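PDB 2HQ4: PH1570-like domain-containing protein from Pyrococcus horikoshii, which is of unknown function but folds as a single chain in which one long antiparallel beta sheet is packed against helices. Local coordinates for residues 126-131 against 153-158; 132-135 against 141-144. All coordinates share one frame; numbering follows the deposited sequence.

Interaction 1 (126-131 against 153-158); sequences GYLAVG and KILKYI
Leu155 of helix 150-155 meets Leu128 and Val130 of strand 126-130 through a single methyl group. Leu155 CD2 lies 3.8 Å from Leu128 CD2 and 4.1 Å from Val130 CG2, so one branch of the leucine touches two side chains that stand two residues apart on the same face of the strand. The contact is purely apolar, with no hydrogen bond from one segment to the other; the backbones stay well apart, the nearest CA atoms being those of Val130 and Leu155 at 9.1 Å. Leu128 uses both of its branches. With CG anti to the backbone N (chi1 169°), the side chain extends from the strand and parts its methyls between two partners: CD2 goes to Leu155, while Leu128 CD1 packs 3.8 Å from Ile158 CD1. Ile158 reaches that methyl with its longer branch, since CG1 and CD1 run out towards the strand, whereas CG2 leaves CB in another direction. Tyr157 N bonds to Ile154 O at 2.9 Å within the turn that carries the chain from Leu155 to Ile158; both side chains face the strand. Ile154, which touches Phe143 and Phe145, continues the same apolar layer over strand 141-145. The arrangement is the helix-on-sheet packing of an alpha+beta fold, in which helix 150-155 and the turn after it cover part of one face of an antiparallel sheet.

Interaction 2 (132-135 against 141-144); sequences NYFI and RLFI
The carbonyl oxygen of Ile135 accepts the backbone N-H of Phe143 in the shorter of the two hydrogen bonds that join the strands, 2.8 Å from Phe143 N to Ile135 O. The N-H...O angle is 159°. The same oxygen receives a CA-H contact from Leu142, 3.2 Å from Leu142 CA to Ile135 O, and Leu142 CD1 lies 3.4 Å from it, so Ile135 O takes one N-H and one CA-H, with a leucine methyl packed beside it and the edge of the Phe143 ring nearby. The return bond runs from Ile135 N to Phe143 O at 3.0 Å; Phe143 O also takes a CA-H contact from Phe134, whose CA is 3.1 Å away. Ile135 and Phe143 thus form an antiparallel hydrogen-bonded pair, with Phe134 and Ile144 as the adjoining non-hydrogen-bonded pair. Side chains alternate accordingly. On one face Ile135 CB packs 4.2 Å from Phe143 CD2, beneath helix 150-155; on the other, Phe134 CB sits 4.2 Å from Ile144 CG2. With CG set between backbone N and carbonyl carbon (chi1 67°), the Phe134 ring swings away from strand 141-145, and its CD2 lies over the centre of the Tyr133 ring. Arg141 NE forms a salt bridge to Asp137, within the connection between the strands. Together these features describe a beta hairpin, strands 134-136 and 141-145, buried in the middle of the antiparallel sheet.

The centres of interactions 1 and 2 lie about 8 Å apart, each within about 8 Å of the centre of the molecule. Strands 126-130, 134-136 and 141-145 follow one another in sequence and are neighbours in the sheet, and helix 150-155 comes next; the hairpin of interaction 2 therefore falls, along the chain, between the two partners of interaction 1. The contacts also meet directly: Leu128 CD1 is 3.7 Å from Ile135 CG2, and Ile158 CG2 is 3.7 Å from Phe143 CE2. Backbone pairing thus builds the sheet, while the C-terminal segment spans three successive strands on one face, tying them into a single apolar layer.

Interaction 1 (126-131 against 153-158)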
ATOM      1  N   GLY A 126       0.857  -8.355 -15.487  1.00 24.44           N
ATOM      2  CA  GLY A 126      -0.200  -7.455 -16.001  1.00 23.02           C
ATOM      3  C   GLY A 126       0.228  -6.009 -15.809  1.00 23.17           C
ATOM      4  O   GLY A 126       1.417  -5.738 -15.623  1.00 24.36           O
ATOM      5  N   TYR A 127      -0.724  -5.085 -15.847  1.00 21.60           N
ATOM      6  CA  TYR A 127      -0.426  -3.659 -15.769  1.00 22.06           C
ATOM      7  C   TYR A 127      -0.438  -3.155 -14.322  1.00 21.48           C
ATOM      8  O   TYR A 127      -1.293  -3.584 -13.505  1.00 20.18           O
ATOM      9  CB  TYR A 127      -1.465  -2.863 -16.572  1.00 22.95           C
ATOM     10  CG  TYR A 127      -1.360  -3.090 -18.063  1.00 26.35           C
ATOM     11  CD1 TYR A 127      -0.270  -2.576 -18.781  1.00 29.38           C
ATOM     12  CD2 TYR A 127      -2.350  -3.804 -18.765  1.00 28.29           C
ATOM     13  CE1 TYR A 127      -0.149  -2.768 -20.155  1.00 30.19           C
ATOM     14  CE2 TYR A 127      -2.239  -4.018 -20.173  1.00 27.54           C
ATOM     15  CZ  TYR A 127      -1.134  -3.497 -20.846  1.00 29.20           C
ATOM     16  OH  TYR A 127      -0.981  -3.662 -22.208  1.00 30.00           O
ATOM     17  N   LEU A 128       0.478  -2.214 -14.065  1.00 21.37           N
ATOM     18  CA  LEU A 128       0.625  -1.485 -12.807  1.00 21.07           C
ATOM     19  C   LEU A 128       0.424  -0.027 -13.113  1.00 21.30           C
ATOM     20  O   LEU A 128       1.082   0.517 -14.019  1.00 22.11           O
ATOM     21  CB  LEU A 128       2.072  -1.701 -12.286  1.00 20.76           C
ATOM     22  CG  LEU A 128       2.527  -0.815 -11.110  1.00 21.11           C
ATOM     23  CD1 LEU A 128       1.855  -1.270  -9.831  1.00 21.78           C
ATOM     24  CD2 LEU A 128       4.027  -0.896 -10.933  1.00 22.38           C
ATOM     25  N   ALA A 129      -0.480   0.611 -12.387  1.00 20.32           N
ATOM     26  CA  ALA A 129      -0.778   2.017 -12.600  1.00 20.19           C
ATOM     27  C   ALA A 129      -0.359   2.759 -11.365  1.00 20.07           C
ATOM     28  O   ALA A 129      -0.862   2.460 -10.273  1.00 20.22           O
ATOM     29  CB  ALA A 129      -2.268   2.212 -12.856  1.00 20.40           C
ATOM     30  N   VAL A 130       0.566   3.700 -11.521  1.00 19.53           N
ATOM     31  CA  VAL A 130       1.055   4.507 -10.398  1.00 19.74           C
ATOM     32  C   VAL A 130       0.551   5.956 -10.562  1.00 20.56           C
ATOM     33  O   VAL A 130       0.977   6.673 -11.502  1.00 20.74           O
ATOM     34  CB  VAL A 130       2.626   4.418 -10.240  1.00 19.95           C
ATOM     35  CG1 VAL A 130       3.112   5.155  -9.007  1.00 18.77           C
ATOM     36  CG2 VAL A 130       3.102   2.993 -10.215  1.00 20.15           C
ATOM     37  N   GLY A 131      -0.338   6.366  -9.648  1.00 19.96           N
ATOM     38  CA  GLY A 131      -0.854   7.726  -9.577  1.00 21.02           C
ATOM     39  C   GLY A 131      -0.164   8.525  -8.475  1.00 21.14           C
ATOM     40  O   GLY A 131       0.626   7.981  -7.692  1.00 20.17           O
ATOM     41  N   LYS A 153       7.400   3.315  -1.261  1.00 17.88           N
ATOM     42  CA  LYS A 153       7.306   2.486  -0.054  1.00 19.06           C
ATOM     43  C   LYS A 153       6.437   1.244  -0.318  1.00 19.70           C
ATOM     44  O   LYS A 153       6.697   0.167   0.250  1.00 20.02           O
ATOM     45  CB  LYS A 153       6.707   3.294   1.071  1.00 18.58           C
ATOM     46  CG  LYS A 153       7.596   4.522   1.499  1.00 21.16           C
ATOM     47  CD  LYS A 153       6.920   5.241   2.680  1.00 21.38           C
ATOM     48  CE  LYS A 153       7.702   6.497   3.176  1.00 22.01           C
ATOM     49  NZ  LYS A 153       9.173   6.469   2.930  1.00 25.04           N
ATOM     50  N   ILE A 154       5.392   1.427  -1.119  1.00 18.37           N
ATOM     51  CA  ILE A 154       4.485   0.336  -1.552  1.00 18.79           C
ATOM     52  C   ILE A 154       5.111  -0.516  -2.618  1.00 20.24           C
ATOM     53  O   ILE A 154       5.101  -1.758  -2.512  1.00 21.69           O
ATOM     54  CB  ILE A 154       3.092   0.886  -2.018  1.00 17.65           C
ATOM     55  CG1 ILE A 154       2.349   1.545  -0.854  1.00 15.79           C
ATOM     56  CG2 ILE A 154       2.164  -0.222  -2.614  1.00 17.95           C
ATOM     57  CD1 ILE A 154       1.272   2.546  -1.328  1.00 15.81           C
ATOM     58  N   LEU A 155       5.684   0.130  -3.636  1.00 22.27           N
ATOM     59  CA  LEU A 155       6.189  -0.550  -4.825  1.00 24.02           C
ATOM     60  C   LEU A 155       7.260  -1.569  -4.454  1.00 26.19           C
ATOM     61  O   LEU A 155       7.403  -2.594  -5.132  1.00 25.70           O
ATOM     62  CB  LEU A 155       6.749   0.460  -5.825  1.00 24.26           C
ATOM     63  CG  LEU A 155       5.770   1.355  -6.596  1.00 25.54           C
ATOM     64  CD1 LEU A 155       6.533   2.424  -7.440  1.00 26.20           C
ATOM     65  CD2 LEU A 155       4.861   0.475  -7.457  1.00 26.29           C
ATOM     66  N   LYS A 156       7.960  -1.298  -3.348  1.00 26.98           N
ATOM     67  CA  LYS A 156       9.051  -2.169  -2.863  1.00 29.73           C
ATOM     68  C   LYS A 156       8.551  -3.579  -2.449  1.00 29.20           C
ATOM     69  O   LYS A 156       9.304  -4.566  -2.515  1.00 27.98           O
ATOM     70  CB  LYS A 156       9.753  -1.481  -1.699  1.00 28.74           C
ATOM     71  CG  LYS A 156      10.798  -2.309  -0.986  1.00 34.14           C
ATOM     72  CD  LYS A 156      11.524  -1.493   0.094  1.00 33.82           C
ATOM     73  CE  LYS A 156      11.878  -0.102  -0.404  1.00 38.59           C
ATOM     74  NZ  LYS A 156      12.634   0.632   0.645  1.00 41.00           N
ATOM     75  N   TYR A 157       7.285  -3.662  -2.052  1.00 29.38           N
ATOM     76  CA  TYR A 157       6.770  -4.866  -1.389  1.00 30.82           C
ATOM     77  C   TYR A 157       5.601  -5.525  -2.089  1.00 31.44           C
ATOM     78  O   TYR A 157       5.126  -6.592  -1.636  1.00 30.63           O
ATOM     79  CB  TYR A 157       6.368  -4.557   0.049  1.00 29.67           C
ATOM     80  CG  TYR A 157       7.539  -4.119   0.881  1.00 30.24           C
ATOM     81  CD1 TYR A 157       8.618  -4.974   1.095  1.00 28.71           C
ATOM     82  CD2 TYR A 157       7.556  -2.863   1.475  1.00 28.36           C
ATOM     83  CE1 TYR A 157       9.704  -4.570   1.875  1.00 30.27           C
ATOM     84  CE2 TYR A 157       8.635  -2.450   2.252  1.00 30.57           C
ATOM     85  CZ  TYR A 157       9.692  -3.304   2.437  1.00 28.92           C
ATOM     86  OH  TYR A 157      10.744  -2.889   3.209  1.00 32.65           O
ATOM     87  N   ILE A 158       5.134  -4.939  -3.183  1.00 32.67           N
ATOM     88  CA  ILE A 158       3.887  -5.476  -3.778  1.00 34.37           C
ATOM     89  C   ILE A 158       4.077  -6.766  -4.524  1.00 35.71           C
ATOM     90  O   ILE A 158       3.084  -7.391  -4.940  1.00 36.05           O
ATOM     91  CB  ILE A 158       3.151  -4.502  -4.735  1.00 34.47           C
ATOM     92  CG1 ILE A 158       4.072  -4.049  -5.881  1.00 34.47           C
ATOM     93  CG2 ILE A 158       2.454  -3.397  -3.958  1.00 32.62           C
ATOM     94  CD1 ILE A 158       3.323  -3.198  -6.947  1.00 33.92           C
TER

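Interaction 2 (132-135 against 141-144)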
ATOM      1  N   ASN A 132      -0.494   9.809  -8.363  1.00 20.91           N
ATOM      2  CA  ASN A 132       0.092  10.625  -7.276  1.00 22.62           C
ATOM      3  C   ASN A 132      -0.506  10.327  -5.897  1.00 20.85           C
ATOM      4  O   ASN A 132       0.095  10.672  -4.893  1.00 21.39           O
ATOM      5  CB  ASN A 132      -0.008  12.143  -7.564  1.00 24.49           C
ATOM      6  CG  ASN A 132      -1.413  12.662  -7.413  1.00 30.28           C
ATOM      7  OD1 ASN A 132      -2.208  12.609  -8.340  1.00 39.36           O
ATOM      8  ND2 ASN A 132      -1.742  13.123  -6.229  1.00 35.85           N
ATOM      9  N   TYR A 133      -1.705   9.748  -5.861  1.00 19.57           N
ATOM     10  CA  TYR A 133      -2.342   9.340  -4.589  1.00 19.90           C
ATOM     11  C   TYR A 133      -2.833   7.896  -4.565  1.00 17.85           C
ATOM     12  O   TYR A 133      -3.535   7.515  -3.643  1.00 16.75           O
ATOM     13  CB  TYR A 133      -3.519  10.260  -4.228  1.00 20.64           C
ATOM     14  CG  TYR A 133      -4.670  10.175  -5.205  1.00 23.04           C
ATOM     15  CD1 TYR A 133      -5.828   9.460  -4.883  1.00 24.15           C
ATOM     16  CD2 TYR A 133      -4.608  10.837  -6.460  1.00 24.55           C
ATOM     17  CE1 TYR A 133      -6.902   9.384  -5.771  1.00 26.55           C
ATOM     18  CE2 TYR A 133      -5.678  10.743  -7.383  1.00 25.33           C
ATOM     19  CZ  TYR A 133      -6.813  10.032  -7.029  1.00 24.63           C
ATOM     20  OH  TYR A 133      -7.882   9.930  -7.899  1.00 26.50           O
ATOM     21  N   PHE A 134      -2.481   7.120  -5.576  1.00 17.96           N
ATOM     22  CA  PHE A 134      -2.923   5.736  -5.660  1.00 17.39           C
ATOM     23  C   PHE A 134      -2.001   4.851  -6.475  1.00 17.07           C
ATOM     24  O   PHE A 134      -1.212   5.325  -7.309  1.00 18.17           O
ATOM     25  CB  PHE A 134      -4.338   5.654  -6.275  1.00 17.62           C
ATOM     26  CG  PHE A 134      -4.384   6.067  -7.715  1.00 18.86           C
ATOM     27  CD1 PHE A 134      -4.235   5.124  -8.745  1.00 22.70           C
ATOM     28  CD2 PHE A 134      -4.570   7.401  -8.054  1.00 21.84           C
ATOM     29  CE1 PHE A 134      -4.295   5.511 -10.091  1.00 23.64           C
ATOM     30  CE2 PHE A 134      -4.613   7.807  -9.419  1.00 20.06           C
ATOM     31  CZ  PHE A 134      -4.489   6.869 -10.413  1.00 22.36           C
ATOM     32  N   ILE A 135      -2.123   3.544  -6.230  1.00 16.20           N
ATOM     33  CA  ILE A 135      -1.524   2.505  -7.054  1.00 16.46           C
ATOM     34  C   ILE A 135      -2.525   1.373  -7.277  1.00 17.24           C
ATOM     35  O   ILE A 135      -3.187   0.908  -6.323  1.00 15.86           O
ATOM     36  CB  ILE A 135      -0.276   1.893  -6.402  1.00 17.47           C
ATOM     37  CG1 ILE A 135       0.879   2.905  -6.384  1.00 15.41           C
ATOM     38  CG2 ILE A 135       0.177   0.539  -7.125  1.00 14.83           C
ATOM     39  CD1 ILE A 135       1.981   2.406  -5.448  1.00 14.77           C
ATOM     40  N   ARG A 141      -5.069  -5.133  -6.088  1.00 20.87           N
ATOM     41  CA  ARG A 141      -5.081  -4.305  -4.887  1.00 20.39           C
ATOM     42  C   ARG A 141      -4.917  -2.862  -5.319  1.00 20.06           C
ATOM     43  O   ARG A 141      -4.079  -2.544  -6.205  1.00 20.87           O
ATOM     44  CB  ARG A 141      -3.923  -4.712  -3.986  1.00 21.35           C
ATOM     45  CG  ARG A 141      -3.970  -6.205  -3.709  1.00 22.25           C
ATOM     46  CD  ARG A 141      -2.813  -6.642  -2.926  1.00 23.35           C
ATOM     47  NE  ARG A 141      -1.525  -6.548  -3.620  1.00 21.44           N
ATOM     48  CZ  ARG A 141      -0.449  -7.116  -3.127  1.00 26.33           C
ATOM     49  NH1 ARG A 141      -0.580  -7.794  -1.994  1.00 32.83           N
ATOM     50  NH2 ARG A 141       0.715  -7.052  -3.740  1.00 27.61           N
ATOM     51  N   LEU A 142      -5.733  -2.013  -4.721  1.00 18.20           N
ATOM     52  CA  LEU A 142      -5.679  -0.588  -4.945  1.00 18.31           C
ATOM     53  C   LEU A 142      -5.271   0.083  -3.622  1.00 17.86           C
ATOM     54  O   LEU A 142      -5.989  -0.034  -2.580  1.00 16.91           O
ATOM     55  CB  LEU A 142      -7.053  -0.100  -5.416  1.00 17.56           C
ATOM     56  CG  LEU A 142      -7.146   1.429  -5.511  1.00 21.87           C
ATOM     57  CD1 LEU A 142      -6.414   1.968  -6.803  1.00 19.36           C
ATOM     58  CD2 LEU A 142      -8.587   1.786  -5.508  1.00 22.91           C
ATOM     59  N   PHE A 143      -4.121   0.751  -3.656  1.00 16.84           N
ATOM     60  CA  PHE A 143      -3.619   1.496  -2.502  1.00 17.20           C
ATOM     61  C   PHE A 143      -3.956   2.969  -2.691  1.00 17.37           C
ATOM     62  O   PHE A 143      -3.885   3.476  -3.827  1.00 17.65           O
ATOM     63  CB  PHE A 143      -2.109   1.379  -2.450  1.00 17.13           C
ATOM     64  CG  PHE A 143      -1.612  -0.025  -2.277  1.00 18.79           C
ATOM     65  CD1 PHE A 143      -1.294  -0.511  -0.981  1.00 17.85           C
ATOM     66  CD2 PHE A 143      -1.427  -0.855  -3.398  1.00 18.09           C
ATOM     67  CE1 PHE A 143      -0.809  -1.846  -0.813  1.00 18.80           C
ATOM     68  CE2 PHE A 143      -0.968  -2.168  -3.257  1.00 18.85           C
ATOM     69  CZ  PHE A 143      -0.645  -2.660  -1.936  1.00 20.26           C
ATOM     70  N   ILE A 144      -4.355   3.653  -1.629  1.00 17.53           N
ATOM     71  CA  ILE A 144      -4.555   5.109  -1.713  1.00 18.29           C
ATOM     72  C   ILE A 144      -3.688   5.649  -0.595  1.00 17.63           C
ATOM     73  O   ILE A 144      -3.565   4.994   0.464  1.00 17.12           O
ATOM     74  CB  ILE A 144      -6.050   5.585  -1.668  1.00 18.80           C
ATOM     75  CG1 ILE A 144      -6.759   5.208  -0.359  1.00 22.11           C
ATOM     76  CG2 ILE A 144      -6.879   5.020  -2.936  1.00 19.73           C
ATOM     77  CD1 ILE A 144      -8.189   5.886  -0.224  1.00 21.84           C
TER